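Local coordinates for annexin A8 (Homo sapiens, PDB 1W3W), which binds phospholipid in a calcium-dependent manner and acts as an anticoagulant, indirectly inhibiting the thromboplastin-specific complex of the blood coagulation cascade, at residues V47-S52 against L320-S325; I116-A121 against A259-Y264; V248-T251 against S256-A259; C293-K296 against T302-S305. All blocks are in the same frame, centred on the assembly; numbering follows the deposited sequence.

Contact 1 (V47-S52 against L320-S325)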
loop_
_atom_site.group_PDB
_atom_site.type_symbol
_atom_site.label_atom_id
_atom_site.label_comp_id
_atom_site.label_asym_id
_atom_site.label_seq_id
_atom_site.Cartn_x
_atom_site.Cartn_y
_atom_site.Cartn_z
ATOM N N VAL A 47 -21.028 -6.517 10.146
ATOM C CA VAL A 47 -20.105 -7.395 10.852
ATOM C C VAL A 47 -18.655 -7.127 10.406
ATOM O O VAL A 47 -17.783 -6.815 11.228
ATOM C CB VAL A 47 -20.472 -8.884 10.636
ATOM C CG1 VAL A 47 -19.391 -9.805 11.192
ATOM C CG2 VAL A 47 -21.819 -9.211 11.280
ATOM N N LEU A 48 -18.384 -7.245 9.113
ATOM C CA LEU A 48 -16.995 -7.289 8.668
ATOM C C LEU A 48 -16.257 -5.955 8.731
ATOM O O LEU A 48 -15.050 -5.963 8.962
ATOM C CB LEU A 48 -16.887 -7.913 7.281
ATOM C CG LEU A 48 -17.385 -9.357 7.274
ATOM C CD1 LEU A 48 -17.340 -9.908 5.875
ATOM C CD2 LEU A 48 -16.571 -10.225 8.238
ATOM N N THR A 49 -16.940 -4.828 8.529
ATOM C CA THR A 49 -16.280 -3.511 8.674
ATOM C C THR A 49 -16.220 -2.978 10.094
ATOM O O THR A 49 -15.559 -1.976 10.320
ATOM C CB THR A 49 -16.921 -2.417 7.799
ATOM O OG1 THR A 49 -18.250 -2.120 8.268
ATOM C CG2 THR A 49 -17.057 -2.867 6.361
ATOM N N LYS A 50 -16.912 -3.610 11.040
ATOM C CA LYS A 50 -16.878 -3.188 12.435
ATOM C C LYS A 50 -16.065 -4.112 13.334
ATOM O O LYS A 50 -15.979 -3.869 14.525
ATOM C CB LYS A 50 -18.306 -3.056 12.992
ATOM C CG LYS A 50 -19.134 -1.936 12.353
ATOM C CD LYS A 50 -18.496 -0.571 12.578
ATOM C CE LYS A 50 -19.282 0.575 11.919
ATOM N NZ LYS A 50 -18.351 1.681 11.514
ATOM N N ARG A 51 -15.490 -5.175 12.789
ATOM C CA ARG A 51 -14.589 -6.038 13.538
ATOM C C ARG A 51 -13.177 -5.869 12.995
ATOM O O ARG A 51 -12.988 -5.495 11.861
ATOM C CB ARG A 51 -15.007 -7.508 13.419
ATOM C CG ARG A 51 -16.411 -7.824 13.932
ATOM C CD ARG A 51 -16.600 -7.707 15.453
ATOM N NE ARG A 51 -17.967 -8.106 15.772
ATOM C CZ ARG A 51 -18.997 -7.277 15.915
ATOM N NH1 ARG A 51 -18.842 -5.959 15.881
ATOM N NH2 ARG A 51 -20.201 -7.782 16.139
ATOM N N SER A 52 -12.182 -6.149 13.814
ATOM C CA SER A 52 -10.791 -6.049 13.392
ATOM C C SER A 52 -10.411 -7.234 12.511
ATOM O O SER A 52 -11.108 -8.247 12.465
ATOM C CB SER A 52 -9.887 -5.995 14.616
ATOM O OG SER A 52 -9.842 -7.251 15.268
ATOM N N LEU A 320 -17.297 3.739 3.641
ATOM C CA LEU A 320 -17.566 4.767 4.643
ATOM C C LEU A 320 -17.624 4.178 6.045
ATOM O O LEU A 320 -17.205 4.819 6.984
ATOM C CB LEU A 320 -18.869 5.527 4.306
ATOM C CG LEU A 320 -18.839 6.392 3.040
ATOM C CD1 LEU A 320 -20.238 6.987 2.735
ATOM C CD2 LEU A 320 -17.829 7.521 3.186
ATOM N N SER A 321 -18.119 2.948 6.183
ATOM C CA SER A 321 -18.162 2.261 7.476
ATOM C C SER A 321 -16.741 2.026 7.997
ATOM O O SER A 321 -16.465 2.227 9.178
ATOM C CB SER A 321 -18.936 0.951 7.356
ATOM O OG SER A 321 -19.095 0.313 8.607
ATOM N N LEU A 322 -15.833 1.652 7.093
ATOM C CA LEU A 322 -14.425 1.430 7.425
ATOM C C LEU A 322 -13.714 2.710 7.816
ATOM O O LEU A 322 -12.973 2.743 8.786
ATOM C CB LEU A 322 -13.687 0.852 6.213
ATOM C CG LEU A 322 -13.664 -0.654 6.055
ATOM C CD1 LEU A 322 -13.044 -0.971 4.705
ATOM C CD2 LEU A 322 -12.886 -1.315 7.192
ATOM N N VAL A 323 -13.941 3.767 7.046
ATOM C CA VAL A 323 -13.305 5.058 7.284
ATOM C C VAL A 323 -13.770 5.648 8.616
ATOM O O VAL A 323 -12.991 6.268 9.325
ATOM C CB VAL A 323 -13.583 6.036 6.113
ATOM C CG1 VAL A 323 -13.078 7.438 6.428
ATOM C CG2 VAL A 323 -12.925 5.527 4.825
ATOM N N GLY A 324 -15.041 5.447 8.946
ATOM C CA GLY A 324 -15.618 5.956 10.179
ATOM C C GLY A 324 -15.905 7.448 10.140
ATOM O O GLY A 324 -15.853 8.087 9.085
ATOM N N SER A 325 -16.208 8.010 11.303
ATOM C CA SER A 325 -16.555 9.426 11.388
ATOM C C SER A 325 -15.452 10.306 10.779
ATOM O O SER A 325 -14.277 10.134 11.058
ATOM C CB SER A 325 -16.844 9.845 12.837
ATOM O OG SER A 325 -17.364 11.172 12.851
#

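Contact 2 (I116-A121 against A259-Y264)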
loop_
_atom_site.group_PDB
_atom_site.type_symbol
_atom_site.label_atom_id
_atom_site.label_comp_id
_atom_site.label_asym_id
_atom_site.label_seq_id
_atom_site.Cartn_x
_atom_site.Cartn_y
_atom_site.Cartn_z
ATOM N N ILE A 116 3.231 -2.427 -7.498
ATOM C CA ILE A 116 4.489 -2.958 -6.993
ATOM C C ILE A 116 5.342 -1.866 -6.349
ATOM O O ILE A 116 5.894 -2.068 -5.275
ATOM C CB ILE A 116 5.303 -3.680 -8.118
ATOM C CG1 ILE A 116 4.452 -4.771 -8.790
ATOM C CG2 ILE A 116 6.574 -4.300 -7.514
ATOM C CD1 ILE A 116 5.072 -5.376 -10.082
ATOM N N ILE A 117 5.418 -0.706 -6.999
ATOM C CA ILE A 117 6.151 0.451 -6.469
ATOM C C ILE A 117 5.616 0.882 -5.093
ATOM O O ILE A 117 6.379 1.082 -4.143
ATOM C CB ILE A 117 6.046 1.635 -7.478
ATOM C CG1 ILE A 117 6.910 1.349 -8.715
ATOM C CG2 ILE A 117 6.437 2.960 -6.827
ATOM C CD1 ILE A 117 6.544 2.149 -9.958
ATOM N N GLU A 118 4.297 1.040 -5.016
ATOM C CA GLU A 118 3.621 1.495 -3.804
ATOM C C GLU A 118 3.949 0.597 -2.635
ATOM O O GLU A 118 4.329 1.071 -1.572
ATOM C CB GLU A 118 2.104 1.541 -4.045
ATOM C CG GLU A 118 1.240 1.735 -2.809
ATOM C CD GLU A 118 -0.193 1.303 -3.066
ATOM O OE1 GLU A 118 -0.885 1.970 -3.850
ATOM O OE2 GLU A 118 -0.624 0.293 -2.488
ATOM N N ILE A 119 3.786 -0.701 -2.817
ATOM C CA ILE A 119 3.990 -1.623 -1.717
ATOM C C ILE A 119 5.464 -1.698 -1.322
ATOM O O ILE A 119 5.797 -1.591 -0.129
ATOM C CB ILE A 119 3.424 -3.005 -2.036
ATOM C CG1 ILE A 119 1.907 -2.901 -2.193
ATOM C CG2 ILE A 119 3.758 -3.969 -0.913
ATOM C CD1 ILE A 119 1.245 -4.182 -2.607
ATOM N N LEU A 120 6.350 -1.846 -2.302
ATOM C CA LEU A 120 7.771 -2.009 -1.986
ATOM C C LEU A 120 8.392 -0.750 -1.353
ATOM O O LEU A 120 9.274 -0.850 -0.498
ATOM C CB LEU A 120 8.573 -2.463 -3.214
ATOM C CG LEU A 120 8.670 -3.988 -3.395
ATOM C CD1 LEU A 120 7.317 -4.660 -3.359
ATOM C CD2 LEU A 120 9.407 -4.364 -4.676
ATOM N N ALA A 121 7.931 0.425 -1.757
ATOM C CA ALA A 121 8.477 1.672 -1.229
ATOM C C ALA A 121 7.898 2.081 0.123
ATOM O O ALA A 121 8.574 2.752 0.915
ATOM C CB ALA A 121 8.300 2.778 -2.233
ATOM N N ALA A 259 -2.299 9.583 1.878
ATOM C CA ALA A 259 -3.370 10.543 1.593
ATOM C C ALA A 259 -3.360 10.898 0.114
ATOM O O ALA A 259 -4.403 10.972 -0.514
ATOM C CB ALA A 259 -3.219 11.813 2.427
ATOM N N GLU A 260 -2.166 11.132 -0.431
ATOM C CA GLU A 260 -2.003 11.563 -1.820
ATOM C C GLU A 260 -2.343 10.445 -2.794
ATOM O O GLU A 260 -2.904 10.679 -3.865
ATOM C CB GLU A 260 -0.562 12.044 -2.042
ATOM C CG GLU A 260 -0.287 12.599 -3.429
ATOM C CD GLU A 260 1.168 13.004 -3.594
ATOM O OE1 GLU A 260 1.597 13.994 -2.977
ATOM O OE2 GLU A 260 1.879 12.312 -4.327
ATOM N N ARG A 261 -2.021 9.224 -2.405
ATOM C CA ARG A 261 -2.363 8.060 -3.181
ATOM C C ARG A 261 -3.878 7.918 -3.306
ATOM O O ARG A 261 -4.405 7.648 -4.383
ATOM C CB ARG A 261 -1.768 6.835 -2.512
ATOM C CG ARG A 261 -1.646 5.706 -3.387
ATOM C CD ARG A 261 -0.594 5.854 -4.477
ATOM N NE ARG A 261 -0.530 4.559 -5.104
ATOM C CZ ARG A 261 -0.514 4.331 -6.406
ATOM N NH1 ARG A 261 -0.466 5.322 -7.294
ATOM N NH2 ARG A 261 -0.492 3.084 -6.811
ATOM N N LEU A 262 -4.572 8.121 -2.200
ATOM C CA LEU A 262 -6.023 8.029 -2.176
ATOM C C LEU A 262 -6.656 9.149 -3.005
ATOM O O LEU A 262 -7.580 8.899 -3.766
ATOM C CB LEU A 262 -6.520 8.066 -0.736
ATOM C CG LEU A 262 -6.198 6.829 0.106
ATOM C CD1 LEU A 262 -6.572 7.074 1.548
ATOM C CD2 LEU A 262 -6.943 5.632 -0.445
ATOM N N TYR A 263 -6.138 10.366 -2.864
ATOM C CA TYR A 263 -6.596 11.517 -3.650
ATOM C C TYR A 263 -6.507 11.274 -5.149
ATOM O O TYR A 263 -7.459 11.546 -5.887
ATOM C CB TYR A 263 -5.780 12.760 -3.284
ATOM C CG TYR A 263 -6.166 14.021 -4.042
ATOM C CD1 TYR A 263 -7.327 14.725 -3.720
ATOM C CD2 TYR A 263 -5.361 14.505 -5.081
ATOM C CE1 TYR A 263 -7.680 15.880 -4.415
ATOM C CE2 TYR A 263 -5.705 15.666 -5.778
ATOM C CZ TYR A 263 -6.869 16.342 -5.434
ATOM O OH TYR A 263 -7.212 17.478 -6.114
ATOM N N TYR A 264 -5.375 10.754 -5.612
ATOM C CA TYR A 264 -5.196 10.556 -7.041
ATOM C C TYR A 264 -5.904 9.315 -7.570
ATOM O O TYR A 264 -6.184 9.236 -8.754
ATOM C CB TYR A 264 -3.719 10.599 -7.433
ATOM C CG TYR A 264 -3.187 12.024 -7.488
ATOM C CD1 TYR A 264 -2.274 12.488 -6.543
ATOM C CD2 TYR A 264 -3.632 12.920 -8.465
ATOM C CE1 TYR A 264 -1.791 13.803 -6.581
ATOM C CE2 TYR A 264 -3.161 14.238 -8.506
ATOM C CZ TYR A 264 -2.237 14.668 -7.558
ATOM O OH TYR A 264 -1.765 15.965 -7.581
#

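Contact 3 (V248-T251 against S256-A259)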
loop_
_atom_site.group_PDB
_atom_site.type_symbol
_atom_site.label_atom_id
_atom_site.label_comp_id
_atom_site.label_asym_id
_atom_site.label_seq_id
_atom_site.Cartn_x
_atom_site.Cartn_y
_atom_site.Cartn_z
ATOM N N VAL A 248 11.044 9.054 -2.003
ATOM C CA VAL A 248 11.229 10.361 -1.383
ATOM C C VAL A 248 10.024 10.749 -0.504
ATOM O O VAL A 248 10.190 11.131 0.662
ATOM C CB VAL A 248 11.518 11.465 -2.451
ATOM C CG1 VAL A 248 11.446 12.832 -1.846
ATOM C CG2 VAL A 248 12.891 11.256 -3.079
ATOM N N LYS A 249 8.813 10.609 -1.044
ATOM C CA LYS A 249 7.595 10.961 -0.295
ATOM C C LYS A 249 7.418 10.101 0.950
ATOM O O LYS A 249 7.054 10.619 2.014
ATOM C CB LYS A 249 6.363 10.841 -1.193
ATOM C CG LYS A 249 6.280 11.929 -2.242
ATOM C CD LYS A 249 5.221 11.618 -3.268
ATOM C CE LYS A 249 4.890 12.864 -4.086
ATOM N NZ LYS A 249 4.062 12.489 -5.259
ATOM N N CYS A 250 7.686 8.797 0.830
ATOM C CA CYS A 250 7.556 7.873 1.961
ATOM C C CYS A 250 8.582 8.159 3.061
ATOM O O CYS A 250 8.331 7.934 4.239
ATOM C CB CYS A 250 7.672 6.429 1.488
ATOM S SG CYS A 250 6.197 5.870 0.597
ATOM N N THR A 251 9.732 8.677 2.665
ATOM C CA THR A 251 10.785 9.038 3.606
ATOM C C THR A 251 10.407 10.273 4.403
ATOM O O THR A 251 10.638 10.329 5.600
ATOM C CB THR A 251 12.088 9.301 2.819
ATOM O OG1 THR A 251 12.538 8.078 2.234
ATOM C CG2 THR A 251 13.223 9.738 3.736
ATOM N N SER A 256 1.214 11.193 4.822
ATOM C CA SER A 256 0.941 12.123 3.732
ATOM C C SER A 256 1.011 11.433 2.352
ATOM O O SER A 256 0.235 11.770 1.440
ATOM C CB SER A 256 1.923 13.297 3.821
ATOM O OG SER A 256 1.902 14.078 2.651
ATOM N N TYR A 257 1.914 10.460 2.205
ATOM C CA TYR A 257 2.009 9.685 0.965
ATOM C C TYR A 257 0.689 8.951 0.687
ATOM O O TYR A 257 0.161 8.977 -0.433
ATOM C CB TYR A 257 3.175 8.670 1.009
ATOM C CG TYR A 257 3.069 7.647 -0.107
ATOM C CD1 TYR A 257 3.265 8.008 -1.424
ATOM C CD2 TYR A 257 2.721 6.323 0.160
ATOM C CE1 TYR A 257 3.110 7.091 -2.447
ATOM C CE2 TYR A 257 2.576 5.407 -0.855
ATOM C CZ TYR A 257 2.782 5.786 -2.147
ATOM O OH TYR A 257 2.646 4.862 -3.153
ATOM N N PHE A 258 0.173 8.276 1.705
ATOM C CA PHE A 258 -1.060 7.509 1.546
ATOM C C PHE A 258 -2.248 8.402 1.261
ATOM O O PHE A 258 -3.111 8.019 0.481
ATOM C CB PHE A 258 -1.322 6.599 2.754
ATOM C CG PHE A 258 -0.398 5.421 2.815
ATOM C CD1 PHE A 258 0.471 5.258 3.861
ATOM C CD2 PHE A 258 -0.387 4.482 1.789
ATOM C CE1 PHE A 258 1.347 4.167 3.900
ATOM C CE2 PHE A 258 0.476 3.411 1.823
ATOM C CZ PHE A 258 1.348 3.255 2.889
ATOM N N ALA A 259 -2.299 9.583 1.878
ATOM C CA ALA A 259 -3.370 10.543 1.593
ATOM C C ALA A 259 -3.360 10.898 0.114
ATOM O O ALA A 259 -4.403 10.972 -0.514
ATOM C CB ALA A 259 -3.219 11.813 2.427
#

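Contact 4 (C293-K296 against T302-S305)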
loop_
_atom_site.group_PDB
_atom_site.type_symbol
_atom_site.label_atom_id
_atom_site.label_comp_id
_atom_site.label_asym_id
_atom_site.label_seq_id
_atom_site.Cartn_x
_atom_site.Cartn_y
_atom_site.Cartn_z
ATOM N N CYS A 293 -6.631 12.994 8.624
ATOM C CA CYS A 293 -6.207 14.322 9.037
ATOM C C CYS A 293 -5.366 15.022 7.964
ATOM O O CYS A 293 -5.591 16.208 7.632
ATOM C CB CYS A 293 -5.431 14.216 10.335
ATOM S SG CYS A 293 -4.854 15.797 10.951
ATOM N N HIS A 294 -4.402 14.281 7.420
ATOM C CA HIS A 294 -3.521 14.787 6.375
ATOM C C HIS A 294 -4.285 15.107 5.097
ATOM O O HIS A 294 -4.000 16.109 4.445
ATOM C CB HIS A 294 -2.374 13.806 6.084
ATOM C CG HIS A 294 -1.209 13.962 7.011
ATOM N ND1 HIS A 294 -1.116 13.288 8.210
ATOM C CD2 HIS A 294 -0.108 14.749 6.936
ATOM C CE1 HIS A 294 0.003 13.631 8.822
ATOM N NE2 HIS A 294 0.631 14.517 8.071
ATOM N N PHE A 295 -5.257 14.271 4.747
ATOM C CA PHE A 295 -6.086 14.502 3.564
ATOM C C PHE A 295 -6.798 15.859 3.644
ATOM O O PHE A 295 -6.820 16.619 2.677
ATOM C CB PHE A 295 -7.136 13.399 3.435
ATOM C CG PHE A 295 -7.734 13.291 2.082
ATOM C CD1 PHE A 295 -7.230 12.387 1.164
ATOM C CD2 PHE A 295 -8.807 14.096 1.714
ATOM C CE1 PHE A 295 -7.781 12.282 -0.087
ATOM C CE2 PHE A 295 -9.353 14.002 0.469
ATOM C CZ PHE A 295 -8.840 13.086 -0.439
ATOM N N LYS A 296 -7.397 16.120 4.803
ATOM C CA LYS A 296 -8.095 17.376 5.095
ATOM C C LYS A 296 -7.171 18.573 4.989
ATOM O O LYS A 296 -7.530 19.585 4.388
ATOM C CB LYS A 296 -8.670 17.357 6.518
ATOM C CG LYS A 296 -10.151 17.208 6.588
ATOM C CD LYS A 296 -10.640 17.383 8.026
ATOM C CE LYS A 296 -11.550 18.581 8.142
ATOM N NZ LYS A 296 -12.365 18.490 9.356
ATOM N N THR A 302 -12.662 16.457 3.210
ATOM C CA THR A 302 -12.465 15.149 3.845
ATOM C C THR A 302 -12.344 14.004 2.829
ATOM O O THR A 302 -12.848 14.084 1.716
ATOM C CB THR A 302 -13.598 14.837 4.809
ATOM O OG1 THR A 302 -14.823 14.700 4.083
ATOM C CG2 THR A 302 -13.840 15.999 5.805
ATOM N N LEU A 303 -11.670 12.936 3.246
ATOM C CA LEU A 303 -11.576 11.706 2.485
ATOM C C LEU A 303 -12.978 11.173 2.124
ATOM O O LEU A 303 -13.243 10.801 0.985
ATOM C CB LEU A 303 -10.822 10.660 3.319
ATOM C CG LEU A 303 -10.659 9.275 2.702
ATOM C CD1 LEU A 303 -9.976 9.360 1.369
ATOM C CD2 LEU A 303 -9.869 8.390 3.662
ATOM N N SER A 304 -13.865 11.162 3.110
ATOM C CA SER A 304 -15.240 10.673 2.935
ATOM C C SER A 304 -16.029 11.433 1.871
ATOM O O SER A 304 -16.795 10.831 1.135
ATOM C CB SER A 304 -15.984 10.723 4.266
ATOM O OG SER A 304 -15.375 9.830 5.172
ATOM N N SER A 305 -15.816 12.744 1.758
ATOM C CA SER A 305 -16.548 13.540 0.775
ATOM C C SER A 305 -16.176 13.119 -0.646
ATOM O O SER A 305 -17.039 13.079 -1.540
ATOM C CB SER A 305 -16.343 15.057 0.982
ATOM O OG SER A 305 -15.101 15.524 0.427
#

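Contact 1 (V47-S52 against L320-S325)
The flat group at work here is the backbone carbonyl of S321, and K50 meets it from outside its plane, K50 NZ standing 3.1 Å from S321 O. The amine is tilted 29° from the carbonyl plane, with a C=O...N angle of 125°. The lysine reaches it by bending at chi2, which carries its amine across to the helix 313-323. From the same place K50 NZ makes a weak second bond to S321 OG, 3.3 Å. A first torsion of -175° swings S321 OG away from its own amide nitrogen toward the 47-52 segment, where S321 OG donates to T49 OG1 at 2.6 Å. T49 OG1 is also hydrogen-bonded to I45 O in the preceding turn of helix. Beside the polar row, T49 CG2 rests on L322 CG at 4.1 Å, the two side chains crossing at about a right angle. A valine in place of T49 would keep the bulk but would probably leave the S321 hydroxyl without its acceptor and I45 O without this partner. L322 also reaches L86 and L90 of helix 81-91. The chemistry thus implies a polar seam, hydroxyl to hydroxyl with a lysine at its open side, that fastens the first annexin repeat to the end of the fourth.

Contact 2 (I116-A121 against A259-Y264)
A charged crossing between the second and fourth annexin repeats, in the middle of the molecule where annexins characteristically carry a hydrophilic central channel, is made here by E118 and R261. The arginine approaches side-on, using NE and NH2 together, and both nitrogens converge on a single oxygen. R261 NE lies 2.9 Å from E118 OE1, with a fairly straight N-H...O angle of 158°, and takes the lone pair turned away from the other carboxylate oxygen. R261 NH2 is 3.2 Å from E118 OE1, a more bent bond that comes in out of the carboxylate plane. OE1 itself stays close to the guanidinium plane, although the two flat groups are steeply turned, 73° apart. The glutamate chain runs extended beyond CG, whereas the arginine bends at chi2 (70°), which brings its NE edge round to the acid. E118 is buried, and its other oxygen, OE2, is in a salt bridge with R278 NE. One carboxylate therefore answers two arginines, which would probably stabilise its ionised form and fix its rotation. Around this pair the helices close in: R261 touches T275 and N279 of helix 273-283, E118 also touches N279, and beside E118 the isoleucines I116 and I117 turn to helices 96-107 and 153-163. The salt bridge thus joins helix 113-122 to helix 254-266 next to a third helix that supplies R278.

Contact 3 (V248-T251 against S256-A259)
Sulfur-aromatic contact dominates the meeting of C250 with Y257. The sulfur sits over one face of the tyrosine ring, C250 SG being 3.8 Å from the ring centroid and 23° off the ring normal. C250 SG is displaced toward the rim, with Y257 CD2 its nearest ring atom at 3.5 Å. Two torsions create the overlap: the tyrosine ring extends from a CG anti to the backbone N (chi1 166°), and SG is anti to the carbonyl carbon of C250 (chi1 -73°), which sets it above the ring face. Apolar packing is the second kind. K249 CB lies 4.2 Å from Y257 CD1, approaching the ring obliquely, while within the second helix Y257 CD2 in turn lies over the rim of one face of the F258 ring. The polar element belongs to the far end of K249, whose NZ heads away from the tyrosine and pairs with E260 in a salt bridge; the modelled separation is unusually short, so its detailed geometry is doubtful. No hydrogen bond links the two segments, and the contact rests on side-chain packing at a tight helix-to-helix connection, where helix 238-252 gives way to helix 254-266 and the third repeat passes to the fourth. C250, Y257 and F258 all touch S122 of helix 113-122, S256 and A259 face helix 288-299, and V248 and T251 back onto helices 228-235 and 210-224.

Contact 4 (C293-K296 against T302-S305)
The backbones come nearest at K296 and T302, whose CA atoms are 5.1 Å apart, where helix 288-299 turns back into helix 303-310. T302 is the N-cap of the second helix: its OG1 accepts from S305 N at 3.2 Å, and S305 OG also donates, to T302 O at 3.0 Å. The aromatic ring of F295, with CG anti to its backbone N (chi1 -162°), packs against this helix start. L303 CA stands over one face in a CH-pi contact, 4.0 Å from the F295 ring centroid, while L303 CD1 packs on F295 CE1 at 3.9 Å, the two side chains crossing at about a right angle. Alongside, K296 and T302 point the same way, K296 CG resting 4.0 Å from T302 CG2, and the lysine NZ is bonded to P327 O. Trimming F295 to an alanine is likely to open a gap beside L303 and deprive Y299 of its edge-to-face ring partner. L303 also touches M266, a ligand of the calcium ion along with G268, G270 and D310, with the F295 side chain about 11 Å from the bound calcium ion. The turn joins the third and fourth of the five helices that make up an annexin repeat; here it is capped by T302.

In the fold
Contacts 2 and 3 lie nearest the middle of the molecule, share A259 and draw on helix 254-266; they touch through Y257 OH, 3.4 Å from E118 CG. Contacts 1 and 4 lie farther out, about 19 and 18 Å from the chain centre to their own centres, and meet where V323 and L320 pack on S304. Chemistry follows place: a buried carboxylate holds arginines at the centre, sulfur and ring pack at the junction of the third and fourth repeats, an aromatic ring supports a helix start in contact 4, and hydroxyls with an exposed lysine serve at the periphery. Contacts 1 and 2 join repeats far apart in the sequence, whereas 3 and 4 each close a short turn between successive helices.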